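Local coordinates for protein putative L-alanine-DL-glutamate epimerase (Burkholderia xenovorans, PDB 3SN0) that binds magnesium and small dicarboxylates such as fumarate and probably acts as a racemase or epimerase of the enolase-superfamily type, at residues A[64-69]-A[90-95]; A[164-169]-A[197-202]; A[216-221]-A[239-244]. All blocks are in the same frame, centred on the assembly; numbering follows the deposited sequence.

Along the chain the three contacts come in the order 1, 2, 3, without overlap. Contact 1 joins helices 65-75 and 82-102 within the N-terminal family region. Contacts 2 and 3 lie across the chain's centre from it, in the TIM-barrel-like C-terminal domain, their centres about 42 and 35 Å from its own. These two are neighbours, centres about 12 Å apart, because strands 161-168 and 215-219 are adjacent in one sheet: T164 O lies 2.9 Å from D219 N, a probable hydrogen bond. N165 ND2 lies 3.0 Å from N221 OD1, another probable one, and both asparagines reach fumarate. Contacts 2 and 3 thus share one ligand site, to which D219 adds magnesium, while contact 1 lies well away.

Contact 1: A[64-69]-A[90-95]; sequences EHERFF and AIENAL
With CG of F68 anti to the backbone N (chi1 163°), its ring reaches across to helix 82-102, where I91 holds CG2 anti to its own N and so offers that methyl to the ring. The far end of the ring does the touching: F68 CE2 lies 3.5 Å from I91 CG2, and the two side chains cross at about a right angle. Nearer the root of the ring, F68 CD2 meets L95 CD1 at 3.9 Å. The same leucine methyl also touches H65 CB.

Beside this apolar seam runs a polar one that holds water. E92 extends its chain until OE2 comes 3.9 Å from F69 CD1, the ring and carboxylate planes being 47° apart. One water lies in the plane of the H65 ring, 2.8 Å from H65 ND1, and within hydrogen-bonding distance of E66 OE1 and E92 OE2, which may share its protons. Those two carboxylate oxygens stand 4.5 Å apart, and their like charges are probably eased by this water, by Q300, which bonds to both, and by K303, which forms a salt bridge with E66. A second water lies between H65 O and E92 OE2 and can bridge them.

The short helical segments run at 168° to each other, with their axes 10.2 Å apart at closest approach. Helix 46-57 adds L53 and L57 to the I91 and F68 side, and strand 19-27 sets L25 against L95. This is an antiparallel helix pair beside a three-stranded antiparallel sheet, the build of the enolase-type N-terminal domain.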
loop_
_atom_site.group_PDB
_atom_site.type_symbol
_atom_site.label_atom_id
_atom_site.label_comp_id
_atom_site.label_asym_id
_atom_site.label_seq_id
_atom_site.Cartn_x
_atom_site.Cartn_y
_atom_site.Cartn_z
ATOM N N GLU A 64 -8.774 -38.211 18.390
ATOM C CA GLU A 64 -9.312 -37.166 17.516
ATOM C C GLU A 64 -9.098 -35.776 18.122
ATOM O O GLU A 64 -10.052 -35.079 18.468
ATOM C CB GLU A 64 -10.796 -37.450 17.235
ATOM C CG GLU A 64 -10.982 -38.763 16.459
ATOM C CD GLU A 64 -12.423 -39.166 16.219
ATOM O OE1 GLU A 64 -13.351 -38.429 16.589
ATOM O OE2 GLU A 64 -12.614 -40.245 15.642
ATOM N N HIS A 65 -7.835 -35.363 18.247
ATOM C CA HIS A 65 -7.548 -34.099 18.949
ATOM C C HIS A 65 -7.928 -32.879 18.108
ATOM O O HIS A 65 -8.442 -31.888 18.642
ATOM C CB HIS A 65 -6.091 -34.040 19.493
ATOM C CG HIS A 65 -5.013 -34.224 18.459
ATOM N ND1 HIS A 65 -4.501 -33.177 17.724
ATOM C CD2 HIS A 65 -4.318 -35.330 18.073
ATOM C CE1 HIS A 65 -3.561 -33.629 16.911
ATOM N NE2 HIS A 65 -3.430 -34.931 17.100
ATOM N N GLU A 66 -7.708 -32.927 16.800
ATOM C CA GLU A 66 -8.087 -31.785 15.966
ATOM C C GLU A 66 -9.619 -31.649 15.825
ATOM O O GLU A 66 -10.148 -30.527 15.704
ATOM C CB GLU A 66 -7.362 -31.833 14.616
ATOM C CG GLU A 66 -7.572 -30.627 13.748
ATOM C CD GLU A 66 -6.772 -29.392 14.171
ATOM O OE1 GLU A 66 -6.173 -29.331 15.281
ATOM O OE2 GLU A 66 -6.774 -28.453 13.364
ATOM N N ARG A 67 -10.335 -32.771 15.889
ATOM C CA ARG A 67 -11.798 -32.739 16.022
ATOM C C ARG A 67 -12.194 -31.967 17.270
ATOM O O ARG A 67 -13.031 -31.056 17.207
ATOM C CB ARG A 67 -12.390 -34.161 16.071
ATOM C CG ARG A 67 -13.928 -34.207 16.002
ATOM C CD ARG A 67 -14.516 -35.403 16.759
ATOM N NE ARG A 67 -14.195 -35.318 18.166
ATOM C CZ ARG A 67 -14.783 -34.499 19.036
ATOM N NH1 ARG A 67 -15.789 -33.717 18.670
ATOM N NH2 ARG A 67 -14.358 -34.465 20.281
ATOM N N PHE A 68 -11.599 -32.319 18.412
ATOM C CA PHE A 68 -11.903 -31.608 19.651
ATOM C C PHE A 68 -11.556 -30.128 19.536
ATOM O O PHE A 68 -12.335 -29.280 19.957
ATOM C CB PHE A 68 -11.184 -32.207 20.864
ATOM C CG PHE A 68 -11.158 -31.277 22.042
ATOM C CD1 PHE A 68 -12.244 -31.177 22.872
ATOM C CD2 PHE A 68 -10.067 -30.462 22.262
ATOM C CE1 PHE A 68 -12.239 -30.287 23.942
ATOM C CE2 PHE A 68 -10.069 -29.547 23.327
ATOM C CZ PHE A 68 -11.152 -29.485 24.156
ATOM N N PHE A 69 -10.376 -29.813 18.994
ATOM C CA PHE A 69 -10.015 -28.403 18.817
ATOM C C PHE A 69 -11.067 -27.642 18.008
ATOM O O PHE A 69 -11.504 -26.524 18.380
ATOM C CB PHE A 69 -8.676 -28.272 18.106
ATOM C CG PHE A 69 -8.254 -26.866 17.928
ATOM C CD1 PHE A 69 -7.677 -26.178 18.982
ATOM C CD2 PHE A 69 -8.467 -26.208 16.728
ATOM C CE1 PHE A 69 -7.296 -24.843 18.837
ATOM C CE2 PHE A 69 -8.117 -24.867 16.585
ATOM C CZ PHE A 69 -7.517 -24.191 17.647
ATOM N N ALA A 90 -4.261 -26.388 26.720
ATOM C CA ALA A 90 -3.953 -27.331 27.814
ATOM C C ALA A 90 -4.588 -28.708 27.580
ATOM O O ALA A 90 -3.951 -29.759 27.773
ATOM C CB ALA A 90 -4.390 -26.753 29.169
ATOM N N ILE A 91 -5.846 -28.714 27.144
ATOM C CA ILE A 91 -6.497 -29.971 26.829
ATOM C C ILE A 91 -5.825 -30.640 25.625
ATOM O O ILE A 91 -5.579 -31.857 25.623
ATOM C CB ILE A 91 -8.022 -29.801 26.605
ATOM C CG1 ILE A 91 -8.691 -29.356 27.898
ATOM C CG2 ILE A 91 -8.631 -31.110 26.120
ATOM C CD1 ILE A 91 -10.147 -28.850 27.722
ATOM N N GLU A 92 -5.507 -29.860 24.601
ATOM C CA GLU A 92 -4.816 -30.401 23.435
ATOM C C GLU A 92 -3.527 -31.110 23.854
ATOM O O GLU A 92 -3.216 -32.193 23.370
ATOM C CB GLU A 92 -4.500 -29.279 22.417
ATOM C CG GLU A 92 -3.626 -29.725 21.270
ATOM C CD GLU A 92 -3.618 -28.751 20.103
ATOM O OE1 GLU A 92 -2.570 -28.105 19.847
ATOM O OE2 GLU A 92 -4.661 -28.634 19.416
ATOM N N ASN A 93 -2.760 -30.486 24.728
ATOM C CA ASN A 93 -1.478 -31.058 25.117
ATOM C C ASN A 93 -1.641 -32.345 25.922
ATOM O O ASN A 93 -0.812 -33.254 25.803
ATOM C CB ASN A 93 -0.603 -30.020 25.814
ATOM C CG ASN A 93 0.002 -29.024 24.837
ATOM O OD1 ASN A 93 0.100 -29.302 23.648
ATOM N ND2 ASN A 93 0.373 -27.848 25.330
ATOM N N ALA A 94 -2.731 -32.455 26.685
ATOM C CA ALA A 94 -3.055 -33.698 27.404
ATOM C C ALA A 94 -3.494 -34.792 26.433
ATOM O O ALA A 94 -3.100 -35.956 26.553
ATOM C CB ALA A 94 -4.129 -33.440 28.466
ATOM N N LEU A 95 -4.291 -34.407 25.436
ATOM C CA LEU A 95 -4.688 -35.337 24.379
ATOM C C LEU A 95 -3.501 -35.894 23.628
ATOM O O LEU A 95 -3.459 -37.093 23.347
ATOM C CB LEU A 95 -5.642 -34.681 23.369
ATOM C CG LEU A 95 -7.097 -34.539 23.827
ATOM C CD1 LEU A 95 -7.833 -33.548 22.945
ATOM C CD2 LEU A 95 -7.812 -35.903 23.862
HETATM O O HOH W 1 -5.465 -30.551 17.674
HETATM O O HOH W 2 -6.825 -30.447 20.599
#

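Contact 2: A[164-169]-A[197-202]; sequences TNIFIH and RNLRAH. With FUM (fumaric acid), chain C.
The backbones come nearest at the end of strand 161-168, where CA of I168 and CA of N198 are 5.4 Å apart and H169 N donates to N198 OD1 at 2.7 Å. That donor stands above the amide plane, 57° out of it, while N198 ND2 is held by K194 O and D170. H202 is the central side chain: with its CG anti to the backbone N (chi1 -175°), the imidazole enters between T164 and H169. T164 OG1 meets H202 NE2 at 2.8 Å, and H169 NE2 lies 3.0 Å from H202 ND1 in a nearly straight bond (173°). The two imidazoles meet rim to rim, whereas the F167 ring is near parallel to H202 but slid aside, its CD2 3.5 Å from H202 CE1. Earlier in the chain, toward the ligand, I166 CG2 packs on L199 CG at 4.1 Å. N165 points its CB away from the helix, and its ND2 donates to fumarate O8 (2.9 Å); R178 and H125 also bind the ligand. Bonds at both ring nitrogens fix the rotation of H202 and would probably couple the proton positions of T164, H202 and H169 along this chain of three polar groups.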
loop_
_atom_site.group_PDB
_atom_site.type_symbol
_atom_site.label_atom_id
_atom_site.label_comp_id
_atom_site.label_asym_id
_atom_site.label_seq_id
_atom_site.Cartn_x
_atom_site.Cartn_y
_atom_site.Cartn_z
ATOM N N THR A 164 18.053 -11.687 30.750
ATOM C CA THR A 164 17.712 -10.850 31.872
ATOM C C THR A 164 16.541 -9.922 31.523
ATOM O O THR A 164 16.065 -9.896 30.382
ATOM C CB THR A 164 18.933 -10.035 32.383
ATOM O OG1 THR A 164 18.588 -9.432 33.629
ATOM C CG2 THR A 164 19.381 -8.937 31.375
ATOM N N ASN A 165 16.100 -9.157 32.510
ATOM C CA ASN A 165 14.968 -8.213 32.375
ATOM C C ASN A 165 15.467 -6.839 32.843
ATOM O O ASN A 165 16.651 -6.575 32.724
ATOM C CB ASN A 165 13.763 -8.727 33.182
ATOM C CG ASN A 165 13.267 -10.090 32.710
ATOM O OD1 ASN A 165 13.816 -11.140 33.089
ATOM N ND2 ASN A 165 12.191 -10.090 31.892
ATOM N N ILE A 166 14.603 -5.956 33.346
ATOM C CA ILE A 166 15.026 -4.593 33.656
ATOM C C ILE A 166 15.118 -4.444 35.165
ATOM O O ILE A 166 14.148 -4.757 35.874
ATOM C CB ILE A 166 14.042 -3.540 33.133
ATOM C CG1 ILE A 166 13.743 -3.763 31.647
ATOM C CG2 ILE A 166 14.613 -2.118 33.345
ATOM C CD1 ILE A 166 12.518 -2.959 31.138
ATOM N N PHE A 167 16.254 -3.935 35.639
ATOM C CA PHE A 167 16.512 -3.779 37.077
ATOM C C PHE A 167 17.049 -2.417 37.425
ATOM O O PHE A 167 17.849 -1.855 36.683
ATOM C CB PHE A 167 17.463 -4.865 37.573
ATOM C CG PHE A 167 16.836 -6.208 37.572
ATOM C CD1 PHE A 167 16.010 -6.573 38.609
ATOM C CD2 PHE A 167 16.987 -7.068 36.501
ATOM C CE1 PHE A 167 15.385 -7.778 38.599
ATOM C CE2 PHE A 167 16.333 -8.278 36.493
ATOM C CZ PHE A 167 15.543 -8.624 37.548
ATOM N N ILE A 168 16.592 -1.904 38.565
ATOM C CA ILE A 168 17.061 -0.639 39.113
ATOM C C ILE A 168 17.997 -0.911 40.291
ATOM O O ILE A 168 17.568 -1.486 41.300
ATOM C CB ILE A 168 15.896 0.209 39.593
ATOM C CG1 ILE A 168 14.849 0.370 38.498
ATOM C CG2 ILE A 168 16.378 1.562 40.103
ATOM C CD1 ILE A 168 15.384 1.042 37.194
ATOM N N HIS A 169 19.255 -0.508 40.135
ATOM C CA HIS A 169 20.330 -0.790 41.100
ATOM C C HIS A 169 20.687 0.388 42.020
ATOM O O HIS A 169 21.150 0.169 43.148
ATOM C CB HIS A 169 21.597 -1.198 40.359
ATOM C CG HIS A 169 21.549 -2.587 39.815
ATOM N ND1 HIS A 169 21.959 -3.681 40.543
ATOM C CD2 HIS A 169 21.121 -3.063 38.622
ATOM C CE1 HIS A 169 21.798 -4.775 39.814
ATOM N NE2 HIS A 169 21.300 -4.425 38.641
ATOM N N ARG A 197 20.264 4.343 32.590
ATOM C CA ARG A 197 21.558 4.167 33.260
ATOM C C ARG A 197 21.626 2.850 34.040
ATOM O O ARG A 197 22.678 2.233 34.126
ATOM C CB ARG A 197 21.883 5.356 34.170
ATOM C CG ARG A 197 21.115 5.425 35.446
ATOM C CD ARG A 197 21.761 6.404 36.460
ATOM N NE ARG A 197 20.740 6.866 37.401
ATOM C CZ ARG A 197 20.021 7.972 37.262
ATOM N NH1 ARG A 197 20.203 8.792 36.227
ATOM N NH2 ARG A 197 19.106 8.264 38.171
ATOM N N ASN A 198 20.495 2.399 34.571
ATOM C CA ASN A 198 20.451 1.141 35.294
ATOM C C ASN A 198 20.515 -0.078 34.367
ATOM O O ASN A 198 21.163 -1.058 34.687
ATOM C CB ASN A 198 19.228 1.104 36.198
ATOM C CG ASN A 198 19.478 1.823 37.495
ATOM O OD1 ASN A 198 20.198 1.306 38.355
ATOM N ND2 ASN A 198 18.943 3.039 37.627
ATOM N N LEU A 199 19.857 0.006 33.214
ATOM C CA LEU A 199 20.015 -1.002 32.164
ATOM C C LEU A 199 21.483 -1.149 31.776
ATOM O O LEU A 199 22.019 -2.267 31.687
ATOM C CB LEU A 199 19.179 -0.632 30.930
ATOM C CG LEU A 199 17.745 -1.144 30.894
ATOM C CD1 LEU A 199 16.908 -0.399 29.830
ATOM C CD2 LEU A 199 17.729 -2.656 30.658
ATOM N N ARG A 200 22.144 -0.024 31.539
ATOM C CA ARG A 200 23.543 -0.059 31.185
ATOM C C ARG A 200 24.381 -0.717 32.302
ATOM O O ARG A 200 25.150 -1.646 32.046
ATOM C CB ARG A 200 24.031 1.359 30.840
ATOM C CG ARG A 200 25.530 1.485 30.701
ATOM C CD ARG A 200 25.924 2.889 30.208
ATOM N NE ARG A 200 25.388 3.161 28.877
ATOM C CZ ARG A 200 25.934 2.735 27.745
ATOM N NH1 ARG A 200 27.050 2.015 27.753
ATOM N NH2 ARG A 200 25.358 3.021 26.586
ATOM N N ALA A 201 24.196 -0.265 33.536
ATOM C CA ALA A 201 24.989 -0.780 34.673
ATOM C C ALA A 201 24.814 -2.306 34.835
ATOM O O ALA A 201 25.792 -3.058 35.005
ATOM C CB ALA A 201 24.596 -0.051 35.962
ATOM N N HIS A 202 23.558 -2.740 34.755
ATOM C CA HIS A 202 23.191 -4.146 34.876
ATOM C C HIS A 202 23.818 -5.002 33.794
ATOM O O HIS A 202 24.417 -6.030 34.089
ATOM C CB HIS A 202 21.658 -4.286 34.817
ATOM C CG HIS A 202 21.168 -5.678 35.039
ATOM N ND1 HIS A 202 20.872 -6.174 36.292
ATOM C CD2 HIS A 202 20.941 -6.695 34.171
ATOM C CE1 HIS A 202 20.453 -7.425 36.180
ATOM N NE2 HIS A 202 20.496 -7.769 34.906
HETATM O OXT FUM C . 8.294 -9.252 34.747
HETATM C C FUM C . 7.677 -10.349 34.721
HETATM O O FUM C . 6.699 -10.552 35.484
HETATM C C4 FUM C . 8.096 -11.458 33.830
HETATM C C5 FUM C . 9.123 -11.343 32.983
HETATM C C6 FUM C . 9.509 -12.469 32.093
HETATM O O7 FUM C . 8.924 -13.579 32.229
HETATM O O8 FUM C . 10.410 -12.281 31.223
#

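Contact 3: A[216-221]-A[239-244]; sequences ILLDLN and FDLFWV. With MG (magnesium ion), chain B; FUM (fumaric acid), chain C.
The W243 indole takes L217 CD2 over one face: this methyl is 3.7 Å from the centroid of the six-membered ring and 23° off its normal, a CH-pi contact offset toward the rim. The indole reaches it with W243 CG set between its backbone N and carbonyl carbon (chi1 75°). At the indole edge, near its plane, lies L218 O, while W243 NE1 donates to E245. The F242 ring has W243 CZ3 at its edge, and the other methyl of L217 rests at its root, L217 CD1 being 3.6 Å from F242 CB.

The backbones are joined by F242 N to I216 O at 2.8 Å and by L218 N to W243 O at 3.0 Å, the latter nearly straight at 170°. L218 pairs with V244 in a parallel bridge, and L220 CD1 packs against V244 CG1 at 3.6 Å. Between L218 and L220, D219 points its CB away from strand 243-245, and its OD2 binds magnesium at 2.2 Å, together with E245, E269 and three waters. D219 OD1 accepts from N221 N, an Asx turn that probably helps to orient N221, whose ND2 makes a weak 3.3 Å hydrogen bond to fumarate O8.

Strands 215-219 and 243-245 form one beta-alpha-beta unit of the enolase-type barrel with helix 226-235, which packs on L220 and V244. Strand 161-168 flanks strand 215-219 on its other edge, bringing K163 against L217 and D219.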
loop_
_atom_site.group_PDB
_atom_site.type_symbol
_atom_site.label_atom_id
_atom_site.label_comp_id
_atom_site.label_asym_id
_atom_site.label_seq_id
_atom_site.Cartn_x
_atom_site.Cartn_y
_atom_site.Cartn_z
ATOM N N ILE A 216 23.981 -12.678 25.544
ATOM C CA ILE A 216 23.079 -12.011 26.474
ATOM C C ILE A 216 21.812 -11.577 25.735
ATOM O O ILE A 216 21.884 -10.899 24.704
ATOM C CB ILE A 216 23.755 -10.802 27.140
ATOM C CG1 ILE A 216 24.879 -11.284 28.064
ATOM C CG2 ILE A 216 22.735 -9.985 27.895
ATOM C CD1 ILE A 216 25.672 -10.185 28.753
ATOM N N LEU A 217 20.674 -12.050 26.238
ATOM C CA LEU A 217 19.363 -11.661 25.753
ATOM C C LEU A 217 18.755 -10.667 26.745
ATOM O O LEU A 217 18.907 -10.815 27.962
ATOM C CB LEU A 217 18.444 -12.879 25.634
ATOM C CG LEU A 217 18.790 -13.966 24.605
ATOM C CD1 LEU A 217 20.130 -14.692 24.900
ATOM C CD2 LEU A 217 17.658 -14.947 24.580
ATOM N N LEU A 218 18.024 -9.694 26.235
ATOM C CA LEU A 218 17.374 -8.673 27.080
ATOM C C LEU A 218 15.875 -8.690 26.821
ATOM O O LEU A 218 15.449 -8.458 25.701
ATOM C CB LEU A 218 17.918 -7.287 26.774
ATOM C CG LEU A 218 17.289 -6.095 27.505
ATOM C CD1 LEU A 218 17.376 -6.266 29.044
ATOM C CD2 LEU A 218 17.914 -4.780 27.036
ATOM N N ASP A 219 15.084 -8.970 27.850
ATOM C CA ASP A 219 13.637 -8.979 27.723
ATOM C C ASP A 219 13.070 -7.714 28.365
ATOM O O ASP A 219 13.220 -7.496 29.560
ATOM C CB ASP A 219 13.052 -10.232 28.373
ATOM C CG ASP A 219 11.655 -10.555 27.893
ATOM O OD1 ASP A 219 10.936 -9.627 27.463
ATOM O OD2 ASP A 219 11.271 -11.754 27.972
ATOM N N LEU A 220 12.381 -6.920 27.561
ATOM C CA LEU A 220 11.751 -5.686 28.010
ATOM C C LEU A 220 10.239 -5.858 28.234
ATOM O O LEU A 220 9.573 -4.927 28.679
ATOM C CB LEU A 220 12.020 -4.582 26.990
ATOM C CG LEU A 220 13.493 -4.278 26.670
ATOM C CD1 LEU A 220 13.585 -3.227 25.566
ATOM C CD2 LEU A 220 14.255 -3.841 27.908
ATOM N N ASN A 221 9.725 -7.058 27.967
ATOM C CA ASN A 221 8.305 -7.364 28.098
ATOM C C ASN A 221 7.413 -6.230 27.524
ATOM O O ASN A 221 7.660 -5.758 26.404
ATOM C CB ASN A 221 7.972 -7.734 29.556
ATOM C CG ASN A 221 8.818 -8.873 30.071
ATOM O OD1 ASN A 221 9.869 -8.655 30.679
ATOM N ND2 ASN A 221 8.380 -10.105 29.821
ATOM N N PHE A 239 25.985 -2.354 22.740
ATOM C CA PHE A 239 26.028 -3.651 23.391
ATOM C C PHE A 239 25.888 -4.786 22.385
ATOM O O PHE A 239 25.293 -4.627 21.321
ATOM C CB PHE A 239 24.951 -3.769 24.475
ATOM C CG PHE A 239 25.251 -2.965 25.695
ATOM C CD1 PHE A 239 25.743 -3.571 26.836
ATOM C CD2 PHE A 239 25.065 -1.590 25.694
ATOM C CE1 PHE A 239 26.037 -2.821 27.959
ATOM C CE2 PHE A 239 25.361 -0.835 26.816
ATOM C CZ PHE A 239 25.837 -1.450 27.947
ATOM N N ASP A 240 26.489 -5.918 22.715
ATOM C CA ASP A 240 26.358 -7.116 21.908
ATOM C C ASP A 240 25.207 -7.914 22.503
ATOM O O ASP A 240 25.392 -8.604 23.495
ATOM C CB ASP A 240 27.665 -7.919 21.956
ATOM C CG ASP A 240 27.572 -9.250 21.234
ATOM O OD1 ASP A 240 26.681 -9.435 20.365
ATOM O OD2 ASP A 240 28.412 -10.124 21.543
ATOM N N LEU A 241 24.013 -7.787 21.924
ATOM C CA LEU A 241 22.824 -8.484 22.432
ATOM C C LEU A 241 22.306 -9.503 21.417
ATOM O O LEU A 241 22.140 -9.192 20.242
ATOM C CB LEU A 241 21.735 -7.495 22.811
ATOM C CG LEU A 241 22.105 -6.446 23.859
ATOM C CD1 LEU A 241 20.992 -5.397 24.025
ATOM C CD2 LEU A 241 22.451 -7.119 25.209
ATOM N N PHE A 242 22.081 -10.724 21.900
ATOM C CA PHE A 242 21.586 -11.859 21.096
ATOM C C PHE A 242 20.208 -11.510 20.539
ATOM O O PHE A 242 19.932 -11.709 19.369
ATOM C CB PHE A 242 21.505 -13.088 21.990
ATOM C CG PHE A 242 21.128 -14.370 21.295
ATOM C CD1 PHE A 242 22.095 -15.206 20.788
ATOM C CD2 PHE A 242 19.811 -14.787 21.252
ATOM C CE1 PHE A 242 21.744 -16.414 20.201
ATOM C CE2 PHE A 242 19.463 -15.989 20.666
ATOM C CZ PHE A 242 20.433 -16.806 20.166
ATOM N N TRP A 243 19.367 -10.951 21.396
ATOM C CA TRP A 243 18.143 -10.307 20.954
ATOM C C TRP A 243 17.623 -9.397 22.042
ATOM O O TRP A 243 18.023 -9.517 23.220
ATOM C CB TRP A 243 17.066 -11.289 20.496
ATOM C CG TRP A 243 16.271 -12.096 21.514
ATOM C CD1 TRP A 243 15.669 -11.644 22.639
ATOM C CD2 TRP A 243 15.922 -13.488 21.411
ATOM N NE1 TRP A 243 14.987 -12.658 23.261
ATOM C CE2 TRP A 243 15.123 -13.800 22.520
ATOM C CE3 TRP A 243 16.210 -14.500 20.482
ATOM C CZ2 TRP A 243 14.613 -15.075 22.744
ATOM C CZ3 TRP A 243 15.714 -15.769 20.718
ATOM C CH2 TRP A 243 14.925 -16.046 21.831
ATOM N N VAL A 244 16.747 -8.496 21.622
ATOM C CA VAL A 244 15.957 -7.677 22.526
ATOM C C VAL A 244 14.503 -8.055 22.317
ATOM O O VAL A 244 13.989 -7.989 21.201
ATOM C CB VAL A 244 16.169 -6.185 22.321
ATOM C CG1 VAL A 244 15.298 -5.389 23.325
ATOM C CG2 VAL A 244 17.644 -5.822 22.519
HETATM MG MG MG B . 9.538 -12.721 27.050
HETATM O OXT FUM C . 8.294 -9.252 34.747
HETATM C C FUM C . 7.677 -10.349 34.721
HETATM O O FUM C . 6.699 -10.552 35.484
HETATM C C4 FUM C . 8.096 -11.458 33.830
HETATM C C5 FUM C . 9.123 -11.343 32.983
HETATM C C6 FUM C . 9.509 -12.469 32.093
HETATM O O7 FUM C . 8.924 -13.579 32.229
HETATM O O8 FUM C . 10.410 -12.281 31.223
HETATM O O HOH W 3 25.410 -11.395 23.457
HETATM O O HOH W 4 8.828 -10.908 26.626
HETATM O O HOH W 5 8.797 -12.931 28.896
HETATM O O HOH W 6 10.462 -14.677 27.385
#